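PDB 4XJ6: VC0179-like protein from Escherichia coli, which probably joins nucleotides such as GTP and ATP into cyclic dinucleotides, as a magnesium-dependent nucleotidyltransferase related to cyclic GMP-AMP synthase. Local coordinates for residues Lys24-Ser27 / Asp28-Lys31; Arg387-Asn390 / Glu391-Lys395. All blocks are in the same frame, centred on the assembly; numbering follows the deposited sequence.

Contact 1: Lys24-Ser27 / Asp28-Lys31; sequences KTES and DKLK
Lys24 reaches forward along the first turn of helix 24-57 and lays its aliphatic end beside the carboxylate of Asp28. The closest approach is made by carbon, CE of Lys24 standing 3.1 Å from OD2 of Asp28. The ammonium itself passes by, with NZ of Lys24 4.1 Å from the same OD2, too far for a salt bridge, though the opposite charges probably still attract. The carboxylate folds back toward the preceding turn, CG of Asp28 lying beside its own backbone N (chi1 -68°). That rotation brings OD1 of Asp28 within 3.1 Å of the carbonyl O of Lys24; two acceptors face each other, and the nearby lysine probably offsets some of the cost. The carbonyl O of Lys24 is also taken by the backbone N of Asp28, at 2.9 Å and with an N-H...O angle of 161°. Thr25 contributes its carbonyl O to the N of Lys29. Glu26 follows, its O accepting from the N of Leu30, and CG of Leu30 rests 3.6 Å from that oxygen. The carboxylate of Glu26 is engaged backwards, OE1 meeting the N of Ser23 and a salt-bridging Arg120; Lys29, bent at three torsions, carries NZ to 4.1 Å from CA of Glu26. Ser27 closes the series: its O receives the N of Lys31 at 2.9 Å, and its OG bonds to the O of Ser23. The buried side chain of Leu30 packs on Met128 and Ile130 of strand 128-138. The i to i+4 ladder identifies a regular alpha-helical N-terminus, and the return bond of Glu26 to Ser23 is consistent with one half of a capping box.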
loop_
_atom_site.group_PDB
_atom_site.type_symbol
_atom_site.label_atom_id
_atom_site.label_comp_id
_atom_site.label_asym_id
_atom_site.label_seq_id
_atom_site.Cartn_x
_atom_site.Cartn_y
_atom_site.Cartn_z
ATOM N N LYS A 24 -8.239 -16.267 8.541
ATOM C CA LYS A 24 -9.006 -16.373 7.304
ATOM C C LYS A 24 -10.276 -15.538 7.393
ATOM O O LYS A 24 -10.701 -14.938 6.407
ATOM C CB LYS A 24 -9.355 -17.829 6.995
ATOM C CG LYS A 24 -10.088 -18.015 5.669
ATOM C CD LYS A 24 -11.341 -18.853 5.843
ATOM C CE LYS A 24 -12.105 -18.999 4.537
ATOM N NZ LYS A 24 -11.270 -19.568 3.444
ATOM N N THR A 25 -10.875 -15.506 8.580
ATOM C CA THR A 25 -12.076 -14.714 8.820
ATOM C C THR A 25 -11.827 -13.234 8.560
ATOM O O THR A 25 -12.603 -12.572 7.874
ATOM C CB THR A 25 -12.588 -14.888 10.266
ATOM O OG1 THR A 25 -12.995 -16.247 10.476
ATOM C CG2 THR A 25 -13.768 -13.967 10.526
ATOM N N GLU A 26 -10.733 -12.728 9.118
ATOM C CA GLU A 26 -10.351 -11.329 8.957
ATOM C C GLU A 26 -10.026 -11.000 7.506
ATOM O O GLU A 26 -10.403 -9.942 7.000
ATOM C CB GLU A 26 -9.151 -11.003 9.846
ATOM C CG GLU A 26 -9.460 -11.043 11.330
ATOM C CD GLU A 26 -8.213 -10.993 12.185
ATOM O OE1 GLU A 26 -7.440 -11.974 12.166
ATOM O OE2 GLU A 26 -8.003 -9.972 12.873
ATOM N N SER A 27 -9.320 -11.910 6.843
ATOM C CA SER A 27 -8.969 -11.729 5.441
ATOM C C SER A 27 -10.223 -11.667 4.576
ATOM O O SER A 27 -10.336 -10.809 3.698
ATOM C CB SER A 27 -8.053 -12.856 4.966
ATOM O OG SER A 27 -6.791 -12.782 5.600
ATOM N N ASP A 28 -11.162 -12.574 4.836
ATOM C CA ASP A 28 -12.429 -12.603 4.111
ATOM C C ASP A 28 -13.201 -11.307 4.301
ATOM O O ASP A 28 -13.929 -10.873 3.409
ATOM C CB ASP A 28 -13.292 -13.780 4.563
ATOM C CG ASP A 28 -12.711 -15.115 4.161
ATOM O OD1 ASP A 28 -11.691 -15.126 3.443
ATOM O OD2 ASP A 28 -13.280 -16.153 4.561
ATOM N N LYS A 29 -13.046 -10.697 5.472
ATOM C CA LYS A 29 -13.689 -9.421 5.745
ATOM C C LYS A 29 -13.100 -8.328 4.862
ATOM O O LYS A 29 -13.832 -7.512 4.300
ATOM C CB LYS A 29 -13.549 -9.051 7.221
ATOM C CG LYS A 29 -14.072 -7.664 7.549
ATOM C CD LYS A 29 -14.738 -7.613 8.917
ATOM C CE LYS A 29 -13.725 -7.639 10.058
ATOM N NZ LYS A 29 -13.339 -9.018 10.471
ATOM N N LEU A 30 -11.776 -8.321 4.735
ATOM C CA LEU A 30 -11.094 -7.344 3.894
ATOM C C LEU A 30 -11.453 -7.527 2.427
ATOM O O LEU A 30 -11.589 -6.553 1.687
ATOM C CB LEU A 30 -9.579 -7.439 4.071
ATOM C CG LEU A 30 -9.026 -7.045 5.440
ATOM C CD1 LEU A 30 -7.541 -6.783 5.331
ATOM C CD2 LEU A 30 -9.752 -5.830 5.992
ATOM N N LYS A 31 -11.597 -8.781 2.013
ATOM C CA LYS A 31 -12.002 -9.095 0.647
ATOM C C LYS A 31 -13.406 -8.571 0.371
ATOM O O LYS A 31 -13.673 -8.018 -0.698
ATOM C CB LYS A 31 -11.955 -10.603 0.394
ATOM C CG LYS A 31 -10.557 -11.187 0.316
ATOM C CD LYS A 31 -10.598 -12.622 -0.193
ATOM C CE LYS A 31 -9.210 -13.243 -0.223
ATOM N NZ LYS A 31 -9.237 -14.656 -0.697
#

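Contact 2: Arg387-Asn390 / Glu391-Lys395; sequences RKIN and EAFGK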
loop_
_atom_site.group_PDB
_atom_site.type_symbol
_atom_site.label_atom_id
_atom_site.label_comp_id
_atom_site.label_asym_id
_atom_site.label_seq_id
_atom_site.Cartn_x
_atom_site.Cartn_y
_atom_site.Cartn_z
ATOM N N ARG A 387 8.807 -7.251 28.664
ATOM C CA ARG A 387 8.539 -5.817 28.707
ATOM C C ARG A 387 9.569 -5.016 27.915
ATOM O O ARG A 387 9.259 -3.958 27.366
ATOM C CB ARG A 387 8.515 -5.314 30.151
ATOM C CG ARG A 387 7.316 -5.764 30.968
ATOM C CD ARG A 387 7.201 -4.937 32.238
ATOM N NE ARG A 387 8.475 -4.866 32.946
ATOM C CZ ARG A 387 8.833 -5.693 33.923
ATOM N NH1 ARG A 387 8.006 -6.655 34.313
ATOM N NH2 ARG A 387 10.014 -5.559 34.512
ATOM N N LYS A 388 10.795 -5.523 27.861
ATOM C CA LYS A 388 11.874 -4.809 27.195
ATOM C C LYS A 388 11.766 -4.927 25.678
ATOM O O LYS A 388 11.823 -3.926 24.966
ATOM C CB LYS A 388 13.230 -5.329 27.663
ATOM C CG LYS A 388 14.358 -4.347 27.421
ATOM C CD LYS A 388 14.085 -3.052 28.164
ATOM C CE LYS A 388 14.921 -1.907 27.625
ATOM N NZ LYS A 388 14.755 -0.660 28.423
ATOM N N ILE A 389 11.608 -6.152 25.184
ATOM C CA ILE A 389 11.509 -6.386 23.745
ATOM C C ILE A 389 10.187 -5.843 23.201
ATOM O O ILE A 389 10.065 -5.557 22.009
ATOM C CB ILE A 389 11.642 -7.887 23.408
ATOM C CG1 ILE A 389 11.837 -8.090 21.904
ATOM C CG2 ILE A 389 10.434 -8.656 23.916
ATOM C CD1 ILE A 389 12.270 -9.484 21.522
ATOM N N ASN A 390 9.203 -5.693 24.083
ATOM C CA ASN A 390 7.917 -5.116 23.707
ATOM C C ASN A 390 7.983 -3.598 23.609
ATOM O O ASN A 390 7.006 -2.950 23.242
ATOM C CB ASN A 390 6.828 -5.530 24.698
ATOM C CG ASN A 390 6.232 -6.886 24.377
ATOM O OD1 ASN A 390 6.647 -7.550 23.428
ATOM N ND2 ASN A 390 5.254 -7.306 25.172
ATOM N N GLU A 391 9.135 -3.029 23.946
ATOM C CA GLU A 391 9.353 -1.608 23.711
ATOM C C GLU A 391 9.658 -1.394 22.237
ATOM O O GLU A 391 9.505 -0.295 21.709
ATOM C CB GLU A 391 10.491 -1.071 24.577
ATOM C CG GLU A 391 10.189 -1.071 26.065
ATOM C CD GLU A 391 11.360 -0.589 26.894
ATOM O OE1 GLU A 391 12.188 0.176 26.361
ATOM O OE2 GLU A 391 11.457 -0.983 28.076
ATOM N N ALA A 392 10.082 -2.469 21.579
ATOM C CA ALA A 392 10.417 -2.428 20.164
ATOM C C ALA A 392 9.206 -2.739 19.289
ATOM O O ALA A 392 8.934 -2.030 18.319
ATOM C CB ALA A 392 11.545 -3.400 19.869
ATOM N N PHE A 393 8.479 -3.795 19.638
ATOM C CA PHE A 393 7.377 -4.271 18.805
ATOM C C PHE A 393 6.006 -3.928 19.381
ATOM O O PHE A 393 4.979 -4.283 18.800
ATOM C CB PHE A 393 7.485 -5.786 18.606
ATOM C CG PHE A 393 8.816 -6.235 18.070
ATOM C CD1 PHE A 393 9.135 -6.049 16.736
ATOM C CD2 PHE A 393 9.742 -6.849 18.897
ATOM C CE1 PHE A 393 10.353 -6.460 16.237
ATOM C CE2 PHE A 393 10.963 -7.262 18.402
ATOM C CZ PHE A 393 11.268 -7.068 17.070
ATOM N N GLY A 394 5.990 -3.242 20.520
ATOM C CA GLY A 394 4.742 -2.903 21.177
ATOM C C GLY A 394 4.238 -4.060 22.016
ATOM O O GLY A 394 4.659 -5.202 21.829
ATOM N N LYS A 395 3.338 -3.765 22.949
ATOM C CA LYS A 395 2.738 -4.801 23.779
ATOM C C LYS A 395 1.703 -5.584 22.981
ATOM O O LYS A 395 0.534 -5.207 22.921
ATOM C CB LYS A 395 2.100 -4.190 25.032
ATOM C CG LYS A 395 1.441 -5.207 25.955
ATOM C CD LYS A 395 0.669 -4.520 27.068
ATOM C CE LYS A 395 -0.226 -5.504 27.805
ATOM N NZ LYS A 395 -1.078 -4.829 28.823
HETATM O O HOH W 1 4.789 -8.019 21.347
#
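The C-terminal end of helix 382-393 is where Lys388 and Glu391 pair across one turn and the backbone loses its regular alpha-helical bonding. The bend in the lysine chain at chi2 (60°) brings NZ of Lys388 in front of the carboxylate of Glu391, facing both oxygens, 3.3 Å from OE2 and about as far from OE1. This two-pronged salt bridge is made of weak hydrogen bonds, and CD of Lys388 runs against OE2 as well. In the backbone, the N of Glu391 bonds to the O of Lys388 at 3.0 Å. Next along, the O of Ile389 takes two donors, the N of Ala392 at 3.1 Å and, weakly, the N of Phe393. The N of Glu391 and of Ala392 thus bond three residues back in place of four, each 64° above the carbonyl plane, consistent with a kinked, locally 3-10-like turn; the weak Phe393 bond keeps the alpha spacing. Gly394 then leaves the helix with positive phi (83°), a conformation in which a beta carbon would press on the preceding carbonyl. Asn390 meets this exit through a water that donates to its OD1 and to the O of Gly394, at 2.8 Å and 2.9 Å respectively. The same OD1 bonds to the hydroxyl of Tyr8, and ND2 to the O of Val397, so the amide is fixed at both ends. On the buried side, CG1 of Ile389 approaches the Phe393 ring in plane at its edge, 3.7 Å from CE2. CB of Ala392 lies over one face of that ring, off toward the rim, and Trp285 and Phe281 of helix 274-289 also touch Phe393.

One contact is a helix start, the other a helix end: contact 1 opens helix 24-57, and contact 2 finishes helix 382-393. Their centres are 27 Å apart and their nearest atoms about 14 Å, so they do not touch. Contact 1 lies near the active site: the side chain of Leu30 is about 9 Å from a bound 3'-deoxy-GTP and about 10 Å from a magnesium ion, packed on strand 128-138, which carries the metal-binding Asp129 and Asp131. Contact 2 belongs to the C-terminal family region, yet its Asn390 and Phe393 meet Tyr8 of helix 6-10, shortly before contact 1 in the chain.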